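2-hydroxyethylphosphonate dioxygenase (Streptomyces viridochromogenes, PDB 4YAR) uses non-heme iron and dioxygen to cleave 2-hydroxyethylphosphonate into hydroxymethylphosphonate and formate, a step in the biosynthesis of the antibiotic and herbicide phosphinothricin tripeptide. Local coordinates at residues A[88-92]-A[93-97]. The protein carries 1 engineered substitution. Residues are numbered along the deposited sequence; the frame is centred on the assembly and turned at random.
Sequences IQRDG and IHFYN
Ile88 O accepts two backbone N-H groups from consecutive residues: Phe95 N at 2.9 Å, almost in line with the carbonyl, and Tyr96 N at 3.3 Å, in the carbonyl plane on a lone pair. Ile88 N returns a bond to Tyr96 O at 2.8 Å. One residue facing two in this way defines a classic beta bulge, and the phi/psi of Phe95, -100/-44°, supplies the local backbone distortion. The bulge lies in the hairpin of strands 86-90 and 93-100, at one margin of a six-stranded antiparallel sheet. Arg90 and Ile93 close the hairpin through a type I' turn with two hydrogen bonds, Arg90 N to Ile93 O (3.0 Å) and Ile93 N to Arg90 O (3.1 Å); Asp91 and Gly92 both take the positive phi that this turn requires. Arg90 lies over one face of the Phe95 ring. With CG anti to the backbone N (chi1 -173°) and an extended chi2, Arg90 CD comes 4.0 Å above the ring centroid in a CH-pi contact; the bend at chi3 then turns the guanidinium across the ring. Its CZ is 4.8 Å from that centroid, an off-centre cation-pi pair, and its plane stands nearly perpendicular to the Tyr96 ring. Water 1 joins Arg90 NH1 to Tyr96 OH, while Ala124 O and Tyr184 N bond directly to NH1 and OH, respectively; the Arg90 side chain also lies beside the substrate-binding residue Asn126.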
ATOM      1  N   ILE A  88       8.306 -24.283   5.329  1.00 26.81           N
ATOM      2  CA  ILE A  88       9.544 -23.607   5.050  1.00 25.13           C
ATOM      3  C   ILE A  88      10.590 -24.204   5.999  1.00 27.34           C
ATOM      4  O   ILE A  88      10.406 -24.184   7.199  1.00 21.93           O
ATOM      5  CB  ILE A  88       9.447 -22.101   5.334  1.00 27.83           C
ATOM      6  CG1 ILE A  88       8.311 -21.435   4.532  1.00 31.63           C
ATOM      7  CG2 ILE A  88      10.769 -21.409   5.088  1.00 26.63           C
ATOM      8  CD1 ILE A  88       8.556 -21.252   3.060  1.00 34.95           C
ATOM      9  N   GLN A  89      11.654 -24.751   5.423  1.00 28.40           N
ATOM     10  CA  GLN A  89      12.786 -25.295   6.215  1.00 29.74           C
ATOM     11  C   GLN A  89      13.810 -24.223   6.265  1.00 27.68           C
ATOM     12  O   GLN A  89      14.085 -23.594   5.246  1.00 29.61           O
ATOM     13  CB  GLN A  89      13.367 -26.553   5.540  1.00 33.22           C
ATOM     14  CG  GLN A  89      12.554 -27.791   5.879  1.00 38.99           C
ATOM     15  CD  GLN A  89      13.042 -28.508   7.123  1.00 38.95           C
ATOM     16  OE1 GLN A  89      14.185 -28.333   7.557  1.00 50.91           O
ATOM     17  NE2 GLN A  89      12.211 -29.367   7.664  1.00 44.06           N
ATOM     18  N   ARG A  90      14.385 -24.019   7.449  1.00 25.97           N
ATOM     19  CA  ARG A  90      15.460 -23.072   7.626  1.00 25.97           C
ATOM     20  C   ARG A  90      16.287 -23.552   8.829  1.00 25.46           C
ATOM     21  O   ARG A  90      15.757 -24.072   9.825  1.00 25.44           O
ATOM     22  CB  ARG A  90      14.909 -21.638   7.851  1.00 25.69           C
ATOM     23  CG  ARG A  90      16.002 -20.591   7.863  1.00 25.77           C
ATOM     24  CD  ARG A  90      15.494 -19.235   8.383  1.00 26.34           C
ATOM     25  NE  ARG A  90      14.511 -18.721   7.416  1.00 26.74           N
ATOM     26  CZ  ARG A  90      13.766 -17.628   7.572  1.00 25.04           C
ATOM     27  NH1 ARG A  90      13.903 -16.850   8.651  1.00 24.07           N
ATOM     28  NH2 ARG A  90      12.875 -17.333   6.631  1.00 25.69           N
ATOM     29  N   ASP A  91      17.610 -23.441   8.717  1.00 26.32           N
ATOM     30  CA  ASP A  91      18.494 -23.799   9.832  1.00 29.09           C
ATOM     31  C   ASP A  91      18.285 -25.249  10.283  1.00 29.87           C
ATOM     32  O   ASP A  91      18.285 -25.567  11.481  1.00 31.74           O
ATOM     33  CB  ASP A  91      18.289 -22.795  10.990  1.00 27.67           C
ATOM     34  CG  ASP A  91      19.400 -22.844  12.041  1.00 36.52           C
ATOM     35  OD1 ASP A  91      20.576 -23.032  11.625  1.00 43.77           O
ATOM     36  OD2 ASP A  91      19.105 -22.709  13.262  1.00 34.08           O
ATOM     37  N   GLY A  92      18.107 -26.131   9.309  1.00 29.87           N
ATOM     38  CA  GLY A  92      17.937 -27.561   9.547  1.00 31.97           C
ATOM     39  C   GLY A  92      16.613 -28.030  10.117  1.00 30.85           C
ATOM     40  O   GLY A  92      16.477 -29.239  10.442  1.00 30.22           O
ATOM     41  N   ILE A  93      15.625 -27.118  10.263  1.00 25.30           N
ATOM     42  CA  ILE A  93      14.400 -27.496  10.938  1.00 22.98           C
ATOM     43  C   ILE A  93      13.243 -26.998  10.127  1.00 23.88           C
ATOM     44  O   ILE A  93      13.402 -26.126   9.292  1.00 22.97           O
ATOM     45  CB  ILE A  93      14.235 -26.968  12.397  1.00 23.15           C
ATOM     46  CG1 ILE A  93      14.149 -25.408  12.426  1.00 21.72           C
ATOM     47  CG2 ILE A  93      15.338 -27.535  13.282  1.00 25.80           C
ATOM     48  CD1 ILE A  93      13.719 -24.826  13.740  1.00 21.56           C
ATOM     49  N   HIS A  94      12.095 -27.583  10.432  1.00 21.77           N
ATOM     50  CA  HIS A  94      10.822 -27.093   9.931  1.00 21.60           C
ATOM     51  C   HIS A  94      10.541 -25.815  10.775  1.00 17.64           C
ATOM     52  O   HIS A  94      10.271 -25.892  11.989  1.00 19.03           O
ATOM     53  CB  HIS A  94       9.788 -28.189  10.123  1.00 19.86           C
ATOM     54  CG  HIS A  94       8.410 -27.826   9.691  1.00 19.36           C
ATOM     55  ND1 HIS A  94       8.155 -26.885   8.719  1.00 21.34           N
ATOM     56  CD2 HIS A  94       7.227 -28.398   9.973  1.00 17.30           C
ATOM     57  CE1 HIS A  94       6.845 -26.832   8.501  1.00 17.59           C
ATOM     58  NE2 HIS A  94       6.267 -27.754   9.233  1.00 20.80           N
ATOM     59  N   PHE A  95      10.671 -24.673  10.091  1.00 19.83           N
ATOM     60  CA  PHE A  95      10.820 -23.331  10.708  1.00 19.95           C
ATOM     61  C   PHE A  95       9.476 -22.547  10.725  1.00 19.62           C
ATOM     62  O   PHE A  95       9.095 -21.909  11.726  1.00 20.03           O
ATOM     63  CB  PHE A  95      11.905 -22.583   9.929  1.00 19.84           C
ATOM     64  CG  PHE A  95      12.516 -21.449  10.683  1.00 21.17           C
ATOM     65  CD1 PHE A  95      11.931 -20.227  10.660  1.00 22.94           C
ATOM     66  CD2 PHE A  95      13.717 -21.610  11.413  1.00 20.80           C
ATOM     67  CE1 PHE A  95      12.430 -19.187  11.414  1.00 22.97           C
ATOM     68  CE2 PHE A  95      14.230 -20.560  12.151  1.00 22.67           C
ATOM     69  CZ  PHE A  95      13.610 -19.334  12.109  1.00 23.14           C
ATOM     70  N   TYR A  96       8.792 -22.617   9.592  1.00 18.82           N
ATOM     71  CA  TYR A  96       7.441 -22.064   9.448  1.00 19.87           C
ATOM     72  C   TYR A  96       6.564 -22.962   8.583  1.00 20.67           C
ATOM     73  O   TYR A  96       7.064 -23.802   7.760  1.00 22.12           O
ATOM     74  CB  TYR A  96       7.508 -20.720   8.696  1.00 20.08           C
ATOM     75  CG  TYR A  96       8.327 -19.542   9.233  1.00 17.54           C
ATOM     76  CD1 TYR A  96       8.124 -19.036  10.503  1.00 17.20           C
ATOM     77  CD2 TYR A  96       9.182 -18.866   8.434  1.00 17.47           C
ATOM     78  CE1 TYR A  96       8.827 -17.961  10.958  1.00 17.12           C
ATOM     79  CE2 TYR A  96       9.880 -17.776   8.903  1.00 17.05           C
ATOM     80  CZ  TYR A  96       9.672 -17.296  10.135  1.00 18.40           C
ATOM     81  OH  TYR A  96      10.389 -16.213  10.627  1.00 18.50           O
ATOM     82  N   ASN A  97       5.239 -22.769   8.722  1.00 21.11           N
ATOM     83  CA  ASN A  97       4.282 -23.087   7.641  1.00 21.77           C
ATOM     84  C   ASN A  97       3.751 -21.745   7.155  1.00 22.36           C
ATOM     85  O   ASN A  97       3.556 -20.811   7.937  1.00 21.84           O
ATOM     86  CB  ASN A  97       3.113 -23.897   8.111  1.00 21.70           C
ATOM     87  CG  ASN A  97       3.517 -25.314   8.469  1.00 21.69           C
ATOM     88  OD1 ASN A  97       4.279 -25.915   7.722  1.00 22.07           O
ATOM     89  ND2 ASN A  97       3.016 -25.849   9.584  1.00 22.15           N
TER
HETATM   90  O   HOH W   1      11.739 -14.819   8.808  1.00 22.30           O